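Local coordinates for ABC transporter substrate binding protein (Ribose) (Agrobacterium vitis S4, PDB 4WT7) that probably binds sugars or related polyols for uptake by an ABC transporter, and holds D-allitol between its two lobes in this crystal, at residues L77-Q82 against V101-W105; E152-F158 against S218-S224. All blocks are in the same frame, centred on the assembly; numbering follows the deposited sequence.

Contact 1 and contact 2 lie in different alpha/beta lobes of a periplasmic binding protein, on opposite sides of the chain's centre. Their centres are 35 Å apart and their nearest atoms about 18 Å. The D-allitol site lies between the lobes: the side chain of L77 in contact 1 is about 10 Å from the ligand, that of S224 in contact 2 about 9 Å. Contact 1 packs two helices against each other beside one parallel sheet; contact 2 joins two parallel strands within the mixed sheet of the other lobe. Each is close in sequence to pocket residues: R72 and L96 precede the two helices of contact 1, and W226 follows strand 221-224 of contact 2.

Contact 1. Residues L77-Q82 against V101-W105; sequences LVAQLQ and VIDPW
In the parallel-sheet lobe, two neighbouring crossover helices meet where V78 and Q82 of helix 74-87 approach the indole of W105 on helix 99-111. The short segments run nearly parallel, 16° apart, with axes 9.8 Å from each other. V78 comes obliquely to the pyrrole part of the indole with both methyls, CG1 lying 3.3 Å from W105 NE1 and CG2 resting also near V101 CG1. One turn on, Q82 CG sits over the face of the six-membered ring, 4.1 Å from its centroid in a CH-pi contact. That carbon carries the packing of Q82 on the ring; the place of the amide beyond it, with NE2 modelled too close to the indole, is doubtful. P104 CB lies over the opposite face of W105. With chi1 at -59°, the indole lies beside the W105 backbone N and extends back past L81, whose CA is nearest that of W105, to V78, almost one turn before L81. Both helices are links of beta-alpha-beta units: helix 74-87 leads from strand 64-69 to strand 91-95, and helix 99-111 continues from there to strand 116-119. On the side nearer the sheet the contact becomes purely aliphatic. L77 CD2 is pressed to 3.5 Å from I102 CG2, tighter than usual for two methyls, and L81 CD1 touches the same methyl at 4.1 Å while also reaching W105 CB. At chi1 50° the CG1 branch of I102 lies between backbone N and carbonyl carbon, and CG2, anti to the carbonyl carbon, faces the leucines. L77, L81 and I102 all rest on Q94 of strand 91-95. P104 has no N-H to give the helix, and the chain is kinked there; W105 N bonds back only three residues, 2.7 Å from I102 O.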
# COMPACT_ATOMS: atom_id res chain seq x y z
N LEU A 77 9.74 -1.19 -15.48
CA LEU A 77 8.74 -2.15 -15.06
C LEU A 77 8.20 -2.88 -16.29
O LEU A 77 8.08 -4.13 -16.31
CB LEU A 77 7.62 -1.42 -14.35
CG LEU A 77 6.44 -2.27 -13.85
CD1 LEU A 77 6.92 -3.48 -13.09
CD2 LEU A 77 5.60 -1.36 -12.99
N VAL A 78 7.87 -2.11 -17.32
CA VAL A 78 7.42 -2.70 -18.57
C VAL A 78 8.52 -3.59 -19.15
O VAL A 78 8.25 -4.71 -19.59
CB VAL A 78 6.96 -1.60 -19.56
CG1 VAL A 78 6.81 -2.14 -20.97
CG2 VAL A 78 5.69 -0.99 -19.07
N ALA A 79 9.76 -3.11 -19.13
CA ALA A 79 10.83 -3.81 -19.81
C ALA A 79 11.13 -5.12 -19.12
O ALA A 79 11.45 -6.10 -19.78
CB ALA A 79 12.07 -2.96 -19.92
N GLN A 80 11.06 -5.14 -17.79
CA GLN A 80 11.31 -6.39 -17.06
C GLN A 80 10.17 -7.40 -17.19
O GLN A 80 10.40 -8.62 -17.20
CB GLN A 80 11.66 -6.10 -15.60
CG GLN A 80 10.48 -5.63 -14.69
CD GLN A 80 10.96 -5.13 -13.34
OE1 GLN A 80 12.04 -4.61 -13.25
NE2 GLN A 80 10.15 -5.30 -12.29
N LEU A 81 8.93 -6.93 -17.28
CA LEU A 81 7.83 -7.87 -17.57
C LEU A 81 7.97 -8.50 -18.94
O LEU A 81 7.66 -9.69 -19.13
CB LEU A 81 6.48 -7.21 -17.43
CG LEU A 81 6.12 -6.89 -15.98
CD1 LEU A 81 5.07 -5.81 -15.92
CD2 LEU A 81 5.65 -8.16 -15.29
N GLN A 82 8.43 -7.73 -19.92
CA GLN A 82 8.61 -8.27 -21.26
C GLN A 82 9.64 -9.37 -21.23
O GLN A 82 9.46 -10.42 -21.81
CB GLN A 82 9.03 -7.18 -22.23
CG GLN A 82 7.84 -6.38 -22.64
CD GLN A 82 8.19 -5.05 -23.29
OE1 GLN A 82 9.31 -4.54 -23.20
NE2 GLN A 82 7.19 -4.47 -23.93
N VAL A 101 -0.44 1.10 -16.36
CA VAL A 101 0.91 0.87 -16.88
C VAL A 101 1.19 -0.60 -17.14
O VAL A 101 1.76 -0.97 -18.17
CB VAL A 101 1.99 1.35 -15.90
CG1 VAL A 101 3.39 0.96 -16.39
CG2 VAL A 101 1.90 2.85 -15.74
N ILE A 102 0.84 -1.42 -16.17
CA ILE A 102 1.21 -2.82 -16.27
C ILE A 102 0.16 -3.68 -16.99
O ILE A 102 0.49 -4.70 -17.54
CB ILE A 102 1.49 -3.37 -14.93
CG1 ILE A 102 0.37 -3.06 -13.96
CG2 ILE A 102 2.76 -2.74 -14.42
CD1 ILE A 102 0.59 -3.65 -12.56
N ASP A 103 -1.10 -3.27 -16.99
CA ASP A 103 -2.16 -4.15 -17.47
C ASP A 103 -1.90 -4.73 -18.87
O ASP A 103 -2.17 -5.91 -19.12
CB ASP A 103 -3.50 -3.43 -17.42
CG ASP A 103 -4.56 -4.23 -16.71
OD1 ASP A 103 -4.25 -5.29 -16.12
OD2 ASP A 103 -5.72 -3.78 -16.73
N PRO A 104 -1.40 -3.91 -19.81
CA PRO A 104 -1.16 -4.53 -21.13
C PRO A 104 -0.16 -5.69 -21.07
O PRO A 104 -0.20 -6.65 -21.88
CB PRO A 104 -0.58 -3.37 -21.95
CG PRO A 104 -1.30 -2.13 -21.37
CD PRO A 104 -1.38 -2.43 -19.86
N TRP A 105 0.73 -5.63 -20.09
CA TRP A 105 1.78 -6.63 -20.03
C TRP A 105 1.32 -7.84 -19.28
O TRP A 105 1.70 -8.96 -19.61
CB TRP A 105 3.06 -6.01 -19.49
CG TRP A 105 3.38 -4.91 -20.40
CD1 TRP A 105 3.30 -3.57 -20.16
CD2 TRP A 105 3.73 -5.06 -21.78
NE1 TRP A 105 3.63 -2.87 -21.30
CE2 TRP A 105 3.88 -3.76 -22.31
CE3 TRP A 105 3.91 -6.16 -22.61
CZ2 TRP A 105 4.24 -3.54 -23.64
CZ3 TRP A 105 4.27 -5.94 -23.93
CH2 TRP A 105 4.41 -4.63 -24.43

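Contact 2. Residues E152-F158 against S218-S224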
# COMPACT_ATOMS: atom_id res chain seq x y z
N GLU A 152 -16.06 17.44 12.00
CA GLU A 152 -16.01 18.79 11.45
C GLU A 152 -14.57 19.26 11.25
O GLU A 152 -13.72 19.04 12.10
CB GLU A 152 -16.76 19.73 12.41
CG GLU A 152 -16.76 21.18 12.04
CD GLU A 152 -17.77 21.98 12.87
OE1 GLU A 152 -18.13 21.52 13.99
OE2 GLU A 152 -18.20 23.06 12.38
N GLY A 153 -14.30 19.89 10.11
CA GLY A 153 -12.99 20.46 9.84
C GLY A 153 -12.39 20.11 8.49
O GLY A 153 -12.92 19.31 7.72
N ASN A 154 -11.23 20.71 8.23
CA ASN A 154 -10.58 20.63 6.94
C ASN A 154 -9.46 19.60 6.95
O ASN A 154 -8.70 19.48 7.93
CB ASN A 154 -10.11 22.03 6.51
CG ASN A 154 -11.28 22.99 6.30
OD1 ASN A 154 -12.32 22.60 5.76
ND2 ASN A 154 -11.13 24.21 6.76
N VAL A 155 -9.40 18.83 5.87
CA VAL A 155 -8.48 17.71 5.73
C VAL A 155 -7.61 17.89 4.51
O VAL A 155 -8.12 18.09 3.40
CB VAL A 155 -9.25 16.38 5.61
CG1 VAL A 155 -8.30 15.20 5.57
CG2 VAL A 155 -10.21 16.22 6.77
N VAL A 156 -6.30 17.84 4.71
CA VAL A 156 -5.37 17.85 3.62
C VAL A 156 -5.20 16.39 3.20
O VAL A 156 -5.02 15.48 4.04
CB VAL A 156 -4.00 18.44 4.03
CG1 VAL A 156 -3.01 18.34 2.89
CG2 VAL A 156 -4.13 19.89 4.51
N VAL A 157 -5.26 16.16 1.91
CA VAL A 157 -5.30 14.79 1.41
C VAL A 157 -4.15 14.63 0.43
O VAL A 157 -3.99 15.47 -0.46
CB VAL A 157 -6.63 14.52 0.65
CG1 VAL A 157 -6.43 13.42 -0.33
CG2 VAL A 157 -7.78 14.21 1.60
N PHE A 158 -3.35 13.58 0.61
CA PHE A 158 -2.34 13.16 -0.37
C PHE A 158 -2.98 12.05 -1.21
O PHE A 158 -3.34 10.99 -0.66
CB PHE A 158 -1.08 12.57 0.30
CG PHE A 158 -0.08 13.61 0.83
CD1 PHE A 158 0.88 14.18 -0.01
CD2 PHE A 158 -0.07 13.96 2.17
CE1 PHE A 158 1.81 15.11 0.48
CE2 PHE A 158 0.85 14.88 2.67
CZ PHE A 158 1.80 15.44 1.82
N SER A 218 -7.67 25.74 11.24
CA SER A 218 -8.15 25.78 9.85
C SER A 218 -7.77 24.52 9.05
O SER A 218 -8.20 24.34 7.90
CB SER A 218 -7.64 27.04 9.14
OG SER A 218 -6.24 26.99 8.97
N ILE A 219 -6.93 23.69 9.64
CA ILE A 219 -6.67 22.32 9.16
C ILE A 219 -6.77 21.43 10.40
O ILE A 219 -6.30 21.81 11.46
CB ILE A 219 -5.26 22.17 8.57
CG1 ILE A 219 -5.09 23.12 7.38
CG2 ILE A 219 -4.99 20.72 8.20
CD1 ILE A 219 -3.72 23.15 6.78
N LYS A 220 -7.40 20.26 10.28
CA LYS A 220 -7.55 19.39 11.44
C LYS A 220 -6.90 18.05 11.22
O LYS A 220 -6.49 17.38 12.20
CB LYS A 220 -9.03 19.21 11.80
CG LYS A 220 -9.76 20.52 12.00
CD LYS A 220 -10.23 20.78 13.42
CE LYS A 220 -11.27 19.73 13.84
NZ LYS A 220 -12.49 20.28 14.50
N ALA A 221 -6.77 17.64 9.96
CA ALA A 221 -6.15 16.36 9.66
C ALA A 221 -5.41 16.35 8.32
O ALA A 221 -5.64 17.22 7.44
CB ALA A 221 -7.20 15.27 9.66
N ILE A 222 -4.52 15.38 8.19
CA ILE A 222 -3.85 15.11 6.94
C ILE A 222 -3.91 13.60 6.70
O ILE A 222 -3.46 12.78 7.55
CB ILE A 222 -2.40 15.54 6.97
CG1 ILE A 222 -2.30 17.00 7.43
CG2 ILE A 222 -1.75 15.37 5.61
CD1 ILE A 222 -0.92 17.50 7.42
N TRP A 223 -4.47 13.25 5.56
CA TRP A 223 -4.73 11.87 5.18
C TRP A 223 -3.82 11.47 4.04
O TRP A 223 -3.56 12.27 3.13
CB TRP A 223 -6.18 11.75 4.72
CG TRP A 223 -6.62 10.35 4.26
CD1 TRP A 223 -7.31 9.43 5.01
CD2 TRP A 223 -6.42 9.74 2.97
NE1 TRP A 223 -7.55 8.30 4.27
CE2 TRP A 223 -7.01 8.46 3.02
CE3 TRP A 223 -5.80 10.15 1.79
CZ2 TRP A 223 -7.00 7.58 1.92
CZ3 TRP A 223 -5.77 9.30 0.71
CH2 TRP A 223 -6.38 8.02 0.78
N SER A 224 -3.38 10.22 4.07
CA SER A 224 -2.59 9.63 3.01
C SER A 224 -3.00 8.18 2.88
O SER A 224 -3.46 7.58 3.84
CB SER A 224 -1.12 9.71 3.39
OG SER A 224 -0.79 11.05 3.70
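The indole of W223 meets F158 O at its edge, near the ring plane, with CZ3 3.3 Å from that oxygen, while V157 CG1 approaches the same ring obliquely. The phenyl of F158 in turn has W223 O at its edge, and S224 OG and I222 CG2 come to it at a slant, OG 3.4 Å from F158 CD2. The third flat group, the amide of N154, gives ND2 to S218 O, which lies in the amide plane although the donor stands 39° above the carbonyl plane of S218. These groups flank the parallel strands 153-158 and 221-224 in the mixed sheet of one lobe, 153-158 lying between 184-186 and 221-224. V156 N bonds A221 O, W223 N bonds V156 O, and F158 N bonds W223 O at 2.8 Å. V155, V157, A221 and W223 fill one sheet face, where helix 165-178 lays Y171 and L174 on V157 and W223. V156, I222 and F158 fill the other under helix 198-212, with V156 CG2 also touching I219 CG2. Before the regular pairing starts, N154 O accepts K220 N at 2.8 Å and, weakly, A221 N. K220 CG passes G153 CA at 3.9 Å, where the glycine has a positive phi and no side chain to meet it. Bent at chi2, chi3 and chi4, the lysine chain turns NZ to a weak bond with E152 O and a further bond with I149 O, just past helix 134-148. An ammonium placed there may offset some of the partial negative charge at the C-terminal end of that helix, while the N-H groups of V156, F158 and W223 and the carbonyls of A221, V156 and W223 are paired across the two buried strands.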